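Local atomic coordinates of uncharacterized protein MJ1460 (Methanocaldococcus jannaschii DSM 2661, PDB entry 2OSO), a protein that is of unknown function but binds a zinc ion through a domain of the vinyl-4-reductase (V4R) family. Residues P29-G34 and Y107-K112; K90-N95 and E130-Y135; G122-C127 and F136-V141. The protein carries 3 engineered substitutions. All coordinates share one frame; numbering follows the deposited sequence. Where two conformers were deposited one is given.

Contact 1: P29-G34 and Y107-K112; sequences PMPYFG and YQWVSK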
loop_
_atom_site.group_PDB
_atom_site.type_symbol
_atom_site.label_atom_id
_atom_site.label_comp_id
_atom_site.label_asym_id
_atom_site.label_seq_id
_atom_site.Cartn_x
_atom_site.Cartn_y
_atom_site.Cartn_z
ATOM N N PRO A 29 8.552 -0.257 2.546
ATOM C CA PRO A 29 8.893 1.173 2.334
ATOM C C PRO A 29 7.774 1.997 1.647
ATOM O O PRO A 29 7.230 1.581 0.597
ATOM C CB PRO A 29 10.102 1.110 1.424
ATOM C CG PRO A 29 10.700 -0.215 1.637
ATOM C CD PRO A 29 9.577 -1.145 1.947
HETATM N N MSE A 30 7.432 3.132 2.260
HETATM C CA MSE A 30 6.365 4.051 1.797
HETATM C C MSE A 30 6.315 4.343 0.284
HETATM O O MSE A 30 5.234 4.396 -0.285
HETATM C CB MSE A 30 6.432 5.383 2.575
HETATM C CG MSE A 30 5.193 6.272 2.448
HETATM SE SE MSE A 30 3.698 5.547 3.477
HETATM C CE MSE A 30 2.183 6.439 2.651
ATOM N N PRO A 31 7.467 4.528 -0.372
ATOM C CA PRO A 31 7.416 4.755 -1.858
ATOM C C PRO A 31 6.652 3.661 -2.654
ATOM O O PRO A 31 5.977 3.986 -3.648
ATOM C CB PRO A 31 8.891 4.844 -2.248
ATOM C CG PRO A 31 9.575 5.326 -0.982
ATOM C CD PRO A 31 8.861 4.566 0.114
ATOM N N TYR A 32 6.703 2.415 -2.188
ATOM C CA TYR A 32 6.039 1.312 -2.846
ATOM C C TYR A 32 4.542 1.234 -2.524
ATOM O O TYR A 32 3.734 0.801 -3.345
ATOM C CB TYR A 32 6.726 0.005 -2.450
ATOM C CG TYR A 32 8.143 -0.099 -2.975
ATOM C CD1 TYR A 32 8.395 -0.147 -4.353
ATOM C CD2 TYR A 32 9.226 -0.202 -2.102
ATOM C CE1 TYR A 32 9.660 -0.280 -4.837
ATOM C CE2 TYR A 32 10.512 -0.324 -2.598
ATOM C CZ TYR A 32 10.722 -0.344 -3.951
ATOM O OH TYR A 32 11.972 -0.476 -4.462
ATOM N N PHE A 33 4.193 1.662 -1.320
ATOM C CA PHE A 33 2.819 1.836 -0.908
ATOM C C PHE A 33 2.202 2.933 -1.797
ATOM O O PHE A 33 1.168 2.755 -2.357
ATOM C CB PHE A 33 2.770 2.196 0.582
ATOM C CG PHE A 33 1.382 2.414 1.123
ATOM C CD1 PHE A 33 0.742 3.631 0.974
ATOM C CD2 PHE A 33 0.755 1.433 1.843
ATOM C CE1 PHE A 33 -0.525 3.829 1.491
ATOM C CE2 PHE A 33 -0.538 1.645 2.365
ATOM C CZ PHE A 33 -1.163 2.819 2.169
ATOM N N GLY A 34 2.884 4.051 -2.006
ATOM C CA GLY A 34 2.371 5.026 -2.898
ATOM C C GLY A 34 2.283 4.642 -4.340
ATOM O O GLY A 34 1.379 5.080 -5.036
ATOM N N TYR A 107 6.796 10.652 4.134
ATOM C CA TYR A 107 7.123 11.512 3.021
ATOM C C TYR A 107 7.891 12.759 3.415
ATOM O O TYR A 107 7.675 13.779 2.810
ATOM C CB TYR A 107 5.864 11.957 2.280
ATOM C CG TYR A 107 5.081 10.824 1.708
ATOM C CD1 TYR A 107 5.679 9.953 0.811
ATOM C CD2 TYR A 107 3.745 10.655 2.002
ATOM C CE1 TYR A 107 4.989 8.928 0.258
ATOM C CE2 TYR A 107 3.017 9.622 1.438
ATOM C CZ TYR A 107 3.664 8.758 0.552
ATOM O OH TYR A 107 3.020 7.678 -0.035
ATOM N N GLN A 108 8.756 12.670 4.422
ATOM C CA GLN A 108 9.619 13.822 4.811
ATOM C C GLN A 108 10.739 14.148 3.795
ATOM O O GLN A 108 11.342 15.250 3.813
ATOM C CB GLN A 108 10.202 13.574 6.202
ATOM C CG GLN A 108 9.195 13.546 7.336
ATOM C CD GLN A 108 9.834 13.075 8.636
ATOM O OE1 GLN A 108 10.931 13.509 8.965
ATOM N NE2 GLN A 108 9.207 12.124 9.326
ATOM N N TRP A 109 11.028 13.197 2.920
ATOM C CA TRP A 109 11.923 13.396 1.766
ATOM C C TRP A 109 11.237 14.209 0.647
ATOM O O TRP A 109 11.859 14.502 -0.379
ATOM C CB TRP A 109 12.412 12.053 1.221
ATOM C CG TRP A 109 11.328 11.006 1.031
ATOM C CD1 TRP A 109 10.926 10.049 1.933
ATOM C CD2 TRP A 109 10.511 10.817 -0.129
ATOM N NE1 TRP A 109 9.900 9.318 1.414
ATOM C CE2 TRP A 109 9.625 9.764 0.150
ATOM C CE3 TRP A 109 10.433 11.444 -1.368
ATOM C CZ2 TRP A 109 8.680 9.338 -0.772
ATOM C CZ3 TRP A 109 9.493 11.033 -2.271
ATOM C CH2 TRP A 109 8.638 10.003 -1.981
ATOM N N VAL A 110 9.948 14.550 0.830
ATOM C CA VAL A 110 9.227 15.394 -0.128
ATOM C C VAL A 110 9.186 16.877 0.253
ATOM O O VAL A 110 8.823 17.253 1.359
ATOM C CB VAL A 110 7.760 14.902 -0.331
ATOM C CG1 VAL A 110 7.022 15.818 -1.265
ATOM C CG2 VAL A 110 7.728 13.510 -0.864
ATOM N N SER A 111 9.542 17.734 -0.686
ATOM C CA SER A 111 9.289 19.136 -0.549
ATOM C C SER A 111 8.205 19.651 -1.533
ATOM O O SER A 111 8.309 19.456 -2.736
ATOM C CB SER A 111 10.592 19.901 -0.727
ATOM O OG SER A 111 10.305 21.264 -0.871
ATOM N N LYS A 112 7.198 20.354 -1.004
ATOM C CA LYS A 112 6.073 20.854 -1.792
ATOM C C LYS A 112 5.508 22.144 -1.131
ATOM O O LYS A 112 5.442 22.221 0.099
ATOM C CB LYS A 112 5.013 19.730 -1.842
ATOM C CG LYS A 112 3.947 19.911 -2.916
ATOM C CD LYS A 112 3.638 18.595 -3.670
ATOM C CE LYS A 112 4.617 18.370 -4.779
ATOM N NZ LYS A 112 4.390 17.120 -5.557
#

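Contact 2: K90-N95 and E130-Y135; sequences KILLKN and EIFYYY. Engineered in segment 130-135: Y133 (natural residue Lys), Y134 (natural residue Lys), Y135 (natural residue Lys).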
loop_
_atom_site.group_PDB
_atom_site.type_symbol
_atom_site.label_atom_id
_atom_site.label_comp_id
_atom_site.label_asym_id
_atom_site.label_seq_id
_atom_site.Cartn_x
_atom_site.Cartn_y
_atom_site.Cartn_z
ATOM N N LYS A 90 -10.182 18.714 25.555
ATOM C CA LYS A 90 -10.519 19.994 24.945
ATOM C C LYS A 90 -11.542 19.861 23.806
ATOM O O LYS A 90 -12.412 20.719 23.644
ATOM C CB LYS A 90 -9.241 20.679 24.461
ATOM C CG LYS A 90 -9.415 22.062 23.852
ATOM C CD LYS A 90 -8.015 22.633 23.522
ATOM C CE LYS A 90 -8.042 24.041 22.996
ATOM N NZ LYS A 90 -6.718 24.682 23.147
ATOM N N ILE A 91 -11.435 18.809 23.001
ATOM C CA ILE A 91 -12.447 18.522 21.953
ATOM C C ILE A 91 -13.836 18.377 22.579
ATOM O O ILE A 91 -14.831 18.926 22.102
ATOM C CB ILE A 91 -12.072 17.217 21.134
ATOM C CG1 ILE A 91 -11.024 17.546 20.100
ATOM C CG2 ILE A 91 -13.287 16.617 20.418
ATOM C CD1 ILE A 91 -10.377 16.276 19.469
ATOM N N LEU A 92 -13.883 17.653 23.677
ATOM C CA LEU A 92 -15.113 17.493 24.434
ATOM C C LEU A 92 -15.661 18.815 24.995
ATOM O O LEU A 92 -16.872 19.040 24.956
ATOM C CB LEU A 92 -14.898 16.470 25.553
ATOM C CG LEU A 92 -14.637 15.051 25.034
ATOM C CD1 LEU A 92 -14.336 14.095 26.211
ATOM C CD2 LEU A 92 -15.794 14.500 24.135
ATOM N N LEU A 93 -14.775 19.713 25.446
ATOM C CA LEU A 93 -15.201 20.932 26.126
ATOM C C LEU A 93 -15.519 22.079 25.164
ATOM O O LEU A 93 -16.334 22.942 25.473
ATOM C CB LEU A 93 -14.130 21.423 27.123
ATOM C CG LEU A 93 -13.843 20.635 28.409
ATOM C CD1 LEU A 93 -12.652 21.237 29.147
ATOM C CD2 LEU A 93 -15.009 20.666 29.339
ATOM N N LYS A 94 -14.845 22.111 24.018
ATOM C CA LYS A 94 -14.918 23.252 23.127
ATOM C C LYS A 94 -15.827 22.989 21.948
ATOM O O LYS A 94 -16.086 21.852 21.602
ATOM C CB LYS A 94 -13.502 23.610 22.634
ATOM C CG LYS A 94 -12.646 24.216 23.734
ATOM C CD LYS A 94 -11.351 24.842 23.232
ATOM C CE LYS A 94 -11.503 26.310 22.720
ATOM N NZ LYS A 94 -10.251 26.822 22.068
ATOM N N ASN A 95 -16.280 24.055 21.306
ATOM C CA ASN A 95 -16.933 23.924 19.991
ATOM C C ASN A 95 -15.913 23.748 18.868
ATOM O O ASN A 95 -14.774 24.246 18.975
ATOM C CB ASN A 95 -17.751 25.166 19.693
ATOM C CG ASN A 95 -18.850 25.360 20.664
ATOM O OD1 ASN A 95 -19.537 24.425 20.997
ATOM N ND2 ASN A 95 -19.011 26.572 21.149
ATOM N N GLU A 130 -16.280 7.636 13.141
ATOM C CA GLU A 130 -16.449 6.398 13.900
ATOM C C GLU A 130 -16.485 6.648 15.441
ATOM O O GLU A 130 -17.252 6.021 16.172
ATOM C CB GLU A 130 -15.366 5.374 13.518
ATOM C CG GLU A 130 -15.526 4.702 12.160
ATOM C CD GLU A 130 -16.884 4.056 11.917
ATOM O OE1 GLU A 130 -17.253 3.057 12.598
ATOM O OE2 GLU A 130 -17.626 4.565 11.048
ATOM N N ILE A 131 -15.641 7.547 15.920
ATOM C CA ILE A 131 -15.545 7.841 17.336
ATOM C C ILE A 131 -16.690 8.712 17.827
ATOM O O ILE A 131 -17.253 8.416 18.823
ATOM C CB ILE A 131 -14.186 8.539 17.688
ATOM C CG1 ILE A 131 -13.021 7.558 17.539
ATOM C CG2 ILE A 131 -14.232 9.050 19.132
ATOM C CD1 ILE A 131 -11.657 8.238 17.279
ATOM N N PHE A 132 -17.019 9.780 17.109
ATOM C CA PHE A 132 -17.945 10.811 17.589
ATOM C C PHE A 132 -19.317 10.886 16.850
ATOM O O PHE A 132 -20.164 11.710 17.216
ATOM C CB PHE A 132 -17.247 12.176 17.512
ATOM C CG PHE A 132 -16.054 12.326 18.469
ATOM C CD1 PHE A 132 -16.231 12.152 19.859
ATOM C CD2 PHE A 132 -14.790 12.621 17.994
ATOM C CE1 PHE A 132 -15.161 12.285 20.738
ATOM C CE2 PHE A 132 -13.711 12.737 18.853
ATOM C CZ PHE A 132 -13.898 12.609 20.243
ATOM N N TYR A 133 -19.494 10.117 15.792
ATOM C CA TYR A 133 -20.756 9.991 15.076
ATOM C C TYR A 133 -20.970 11.034 13.997
ATOM O O TYR A 133 -21.499 10.701 12.909
ATOM C CB TYR A 133 -21.982 9.958 16.014
ATOM C CG TYR A 133 -23.274 9.630 15.298
ATOM C CD1 TYR A 133 -23.550 8.326 14.917
ATOM C CD2 TYR A 133 -24.210 10.615 14.999
ATOM C CE1 TYR A 133 -24.699 7.996 14.237
ATOM C CE2 TYR A 133 -25.387 10.290 14.302
ATOM C CZ TYR A 133 -25.619 8.980 13.926
ATOM O OH TYR A 133 -26.781 8.588 13.268
ATOM N N TYR A 134 -20.607 12.273 14.295
ATOM C CA TYR A 134 -20.762 13.390 13.342
ATOM C C TYR A 134 -19.964 13.170 12.066
ATOM O O TYR A 134 -18.975 12.434 12.073
ATOM C CB TYR A 134 -20.317 14.719 13.960
ATOM C CG TYR A 134 -20.955 15.034 15.283
ATOM C CD1 TYR A 134 -22.333 14.997 15.429
ATOM C CD2 TYR A 134 -20.182 15.378 16.380
ATOM C CE1 TYR A 134 -22.946 15.294 16.651
ATOM C CE2 TYR A 134 -20.769 15.683 17.598
ATOM C CZ TYR A 134 -22.153 15.648 17.726
ATOM O OH TYR A 134 -22.746 15.948 18.933
ATOM N N TYR A 135 -20.435 13.779 10.967
ATOM C CA TYR A 135 -19.658 13.900 9.730
ATOM C C TYR A 135 -18.616 14.949 9.993
ATOM O O TYR A 135 -18.946 16.019 10.517
ATOM C CB TYR A 135 -20.486 14.409 8.545
ATOM C CG TYR A 135 -21.597 13.495 8.113
ATOM C CD1 TYR A 135 -21.350 12.146 7.812
ATOM C CD2 TYR A 135 -22.888 13.980 7.956
ATOM C CE1 TYR A 135 -22.377 11.293 7.402
ATOM C CE2 TYR A 135 -23.932 13.122 7.548
ATOM C CZ TYR A 135 -23.655 11.788 7.258
ATOM O OH TYR A 135 -24.681 10.945 6.831
#

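Contact 3: G122-C127 and F136-V141; sequences GILAGC and FVVNEV. With ZN (zinc ion), chain B.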
loop_
_atom_site.group_PDB
_atom_site.type_symbol
_atom_site.label_atom_id
_atom_site.label_comp_id
_atom_site.label_asym_id
_atom_site.label_seq_id
_atom_site.Cartn_x
_atom_site.Cartn_y
_atom_site.Cartn_z
ATOM N N GLY A 122 -8.017 12.226 5.145
ATOM C CA GLY A 122 -9.201 11.388 4.956
ATOM C C GLY A 122 -9.333 10.396 6.071
ATOM O O GLY A 122 -10.460 10.135 6.622
ATOM N N ILE A 123 -8.220 9.748 6.377
ATOM C CA ILE A 123 -8.241 8.747 7.476
ATOM C C ILE A 123 -8.798 9.396 8.759
ATOM O O ILE A 123 -9.651 8.842 9.437
ATOM C CB ILE A 123 -6.891 8.183 7.778
ATOM C CG1 ILE A 123 -6.432 7.250 6.623
ATOM C CG2 ILE A 123 -6.976 7.336 9.081
ATOM C CD1 ILE A 123 -4.960 6.793 6.806
ATOM N N LEU A 124 -8.325 10.582 9.046
ATOM C CA LEU A 124 -8.690 11.313 10.271
ATOM C C LEU A 124 -10.165 11.664 10.271
ATOM O O LEU A 124 -10.832 11.511 11.281
ATOM C CB LEU A 124 -7.828 12.570 10.418
ATOM C CG LEU A 124 -6.400 12.328 10.899
ATOM C CD1 LEU A 124 -5.623 13.640 10.790
ATOM C CD2 LEU A 124 -6.341 11.733 12.296
ATOM N N ALA A 125 -10.699 12.058 9.121
ATOM C CA ALA A 125 -12.118 12.350 9.015
ATOM C C ALA A 125 -12.960 11.121 9.277
ATOM O O ALA A 125 -13.989 11.196 9.965
ATOM C CB ALA A 125 -12.465 12.934 7.618
ATOM N N GLY A 126 -12.521 9.992 8.699
ATOM C CA GLY A 126 -13.238 8.755 8.829
ATOM C C GLY A 126 -13.208 8.213 10.236
ATOM O O GLY A 126 -14.235 7.713 10.740
ATOM N N CYS A 127 -12.032 8.255 10.869
ATOM C CA CYS A 127 -11.869 7.787 12.245
ATOM C C CYS A 127 -12.651 8.616 13.270
ATOM O O CYS A 127 -13.252 8.075 14.183
ATOM C CB CYS A 127 -10.405 7.729 12.665
ATOM S SG CYS A 127 -9.464 6.450 11.839
ATOM N N PHE A 136 -17.366 14.658 9.632
ATOM C CA PHE A 136 -16.258 15.613 9.743
ATOM C C PHE A 136 -15.616 15.898 8.400
ATOM O O PHE A 136 -15.502 14.992 7.543
ATOM C CB PHE A 136 -15.176 15.103 10.691
ATOM C CG PHE A 136 -15.596 15.071 12.145
ATOM C CD1 PHE A 136 -15.424 16.176 12.965
ATOM C CD2 PHE A 136 -16.209 13.933 12.680
ATOM C CE1 PHE A 136 -15.819 16.150 14.293
ATOM C CE2 PHE A 136 -16.615 13.897 14.033
ATOM C CZ PHE A 136 -16.412 15.001 14.826
ATOM N N VAL A 137 -15.180 17.153 8.209
ATOM C CA VAL A 137 -14.236 17.478 7.143
ATOM C C VAL A 137 -12.890 17.922 7.733
ATOM O O VAL A 137 -12.845 18.768 8.599
ATOM C CB VAL A 137 -14.757 18.594 6.223
ATOM C CG1 VAL A 137 -13.687 19.036 5.289
ATOM C CG2 VAL A 137 -16.015 18.091 5.440
ATOM N N VAL A 138 -11.804 17.326 7.249
ATOM C CA VAL A 138 -10.450 17.563 7.781
ATOM C C VAL A 138 -9.588 18.118 6.657
ATOM O O VAL A 138 -9.488 17.530 5.560
ATOM C CB VAL A 138 -9.858 16.265 8.391
ATOM C CG1 VAL A 138 -8.395 16.470 8.981
ATOM C CG2 VAL A 138 -10.816 15.717 9.463
ATOM N N ASN A 139 -9.001 19.281 6.912
ATOM C CA ASN A 139 -8.237 19.986 5.932
ATOM C C ASN A 139 -6.837 20.305 6.490
ATOM O O ASN A 139 -6.705 20.894 7.534
ATOM C CB ASN A 139 -8.991 21.250 5.537
ATOM C CG ASN A 139 -8.243 22.091 4.522
ATOM O OD1 ASN A 139 -7.715 21.578 3.515
ATOM N ND2 ASN A 139 -8.230 23.399 4.745
ATOM N N GLU A 140 -5.800 19.891 5.780
ATOM C CA GLU A 140 -4.450 20.042 6.266
ATOM C C GLU A 140 -4.059 21.450 5.855
ATOM O O GLU A 140 -4.130 21.789 4.678
ATOM C CB GLU A 140 -3.478 18.977 5.679
ATOM C CG GLU A 140 -2.073 19.051 6.298
ATOM C CD GLU A 140 -1.117 18.019 5.738
ATOM O OE1 GLU A 140 -1.377 17.509 4.633
ATOM O OE2 GLU A 140 -0.085 17.734 6.387
ATOM N N VAL A 141 -3.661 22.253 6.839
ATOM C CA VAL A 141 -3.358 23.664 6.627
ATOM C C VAL A 141 -1.879 23.959 6.802
ATOM O O VAL A 141 -1.418 24.999 6.360
ATOM C CB VAL A 141 -4.239 24.546 7.591
ATOM C CG1 VAL A 141 -5.790 24.314 7.346
ATOM C CG2 VAL A 141 -3.881 24.256 9.082
HETATM ZN ZN ZN B . 1.616 16.993 6.068
HETATM O O HOH W 1 -16.607 11.960 8.450
#

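Contact 1: P29-G34 and Y107-K112
CG of the selenomethionine M30 lies over one face of the Y107 ring, while CZ2 of W109 meets the edge of that ring in its plane. The indole of W109 carries V110 CG2 and Y107 CA on one face, both toward its rim, and P31 CG reaches CZ2 obliquely from the helix at 4.1 Å. Both rings belong to the type I beta turn 107-110, which meets the first turn of helix 30-44. In the conformer given, M30 has CG anti to the backbone N (chi1 -165°) and bends at chi2, which lays CG against Y107 CE1 at 3.4 Å; its SE makes an oblique Met-aromatic contact, 4.9 Å from the ring centroid and 32° off the normal. A flexible, polarisable chain suits an aromatic face here, and rigid P31 offers a compact apolar corner. G34 is apt because its CA lies 4.0 Å from Y107 OH, where a CB would be tight. If an alanine took the place of Y107, M30 would probably lose the face it rests on and W109 its edge neighbour, opening a gap beside the helix. The turn itself is closed by V110 N, which bonds to Y107 O at 3.1 Å.

Contact 2: K90-N95 and E130-Y135
F132 holds its ring carbon CG anti to the carbonyl carbon (chi1 -66°), which swings the phenyl group from the end of helix 118-132 toward helix 88-93, where I91 and L92 receive it. In I91 the branch CG2 stands anti to the backbone N and does the touching; in L92 CD1 continues the chain (chi2 176°), and the other methyl, CD2, is the one turned to the ring. The two aliphatic residues share the far end of the phenyl: I91 CG2 lies 4.1 Å from F132 CZ, and L92 CD2 is equally far from F132 CE1. Both methyls approach at a slant, with L92 running about at right angles to the phenylalanine side chain. On the other side of the ring plane lies its own neighbour I131, whose CG2 sits 3.5 Å above the plane, over the centre. Aliphatic groups on two sides should limit the turning of the phenyl, and no polar bond joins the two segments. Branched, hydrophobic residues suit this place because one aromatic plate can be met by several methyls at once. Directly after F132 the chain turns out of the helix at Y133, an engineered tyrosine with phi 87°. The following Y134, also engineered, makes a weak bond from its N to F132 O and lays a ring face over that same oxygen. A glycerol, probably from the crystallisation liquor, lies close to F132 and is weakly bonded by I91 O. I69 of helix 69-79 also touches F132, and I86 packs on I91. The contact therefore joins the end of helix 118-132, just before strand 135-142, to the short helix 88-93 that links strands 83-85 and 98-103, at a partly buried margin of the chain.

Contact 3: G122-C127 and F136-V141
This is buried alpha/beta packing: helix 118-132, through L124 and A125, lies on F136 and V138 of strand 135-142, the strand that follows it in the chain and forms one border of the four-stranded antiparallel sheet within this chain. Helix segment and strand segment run nearly antiparallel, at 155°, and their axes approach to 7.3 Å. So close a fit calls for a small residue, and A125 supplies it. V138 sets CG2 anti to its carbonyl carbon and CG1 anti to the backbone N, so the two branches part over the helix: CG2 comes to 3.6 Å from A125 CA, while CG1 rests 4.2 Å from L124 CB. A beta-branched valine is at home in a strand, and its two methyls divide between two consecutive helix residues. A125 CB also lies 3.7 Å from F136 O, so the methyl meets strand backbone as well as side chain. The F136 side chain sets out toward the helix, but its ring leads away and touches V155 of the adjoining strand. At this end a water joins the two elements: it accepts from F136 N at 3.0 Å and probably donates to A125 O. Y54 of helix 53-64 touches A125, and its hydroxyl accepts a hydrogen bond from V138 N, tying another helix to the same strand. Farther along, E140 stretches out with CG anti to its N (chi1 -174°), and OE2 binds the zinc ion at 1.9 Å. OE1 stays 3.4 Å from the metal, so the carboxylate is monodentate. H117 just before the helix, C143 just past the strand and C151 on the next strand complete this four-ligand site of one histidine, one glutamate and two cysteines, within the V4R domain.

Contact 3 lies nearest the centre of the chain and is fully buried; contact 2, about 13 Å from it between centres, shares helix 118-132 but lies where that helix ends, partly open to solvent. Contact 1 is also buried although it is far from the middle, probably in part because the second subunit packs on segment 29-34. Contacts 1 and 2 lie on opposite sides of the chain's centre. All three lack a direct hydrogen bond between their segments, yet they differ in chemistry: contact 1 mixes (seleno)methionine, proline and aromatic rings beside the dimer interface, contact 2 sets aliphatic methyls against one phenyl, and contact 3 combines tight aliphatic packing with a bridging water and a zinc-bound carboxylate.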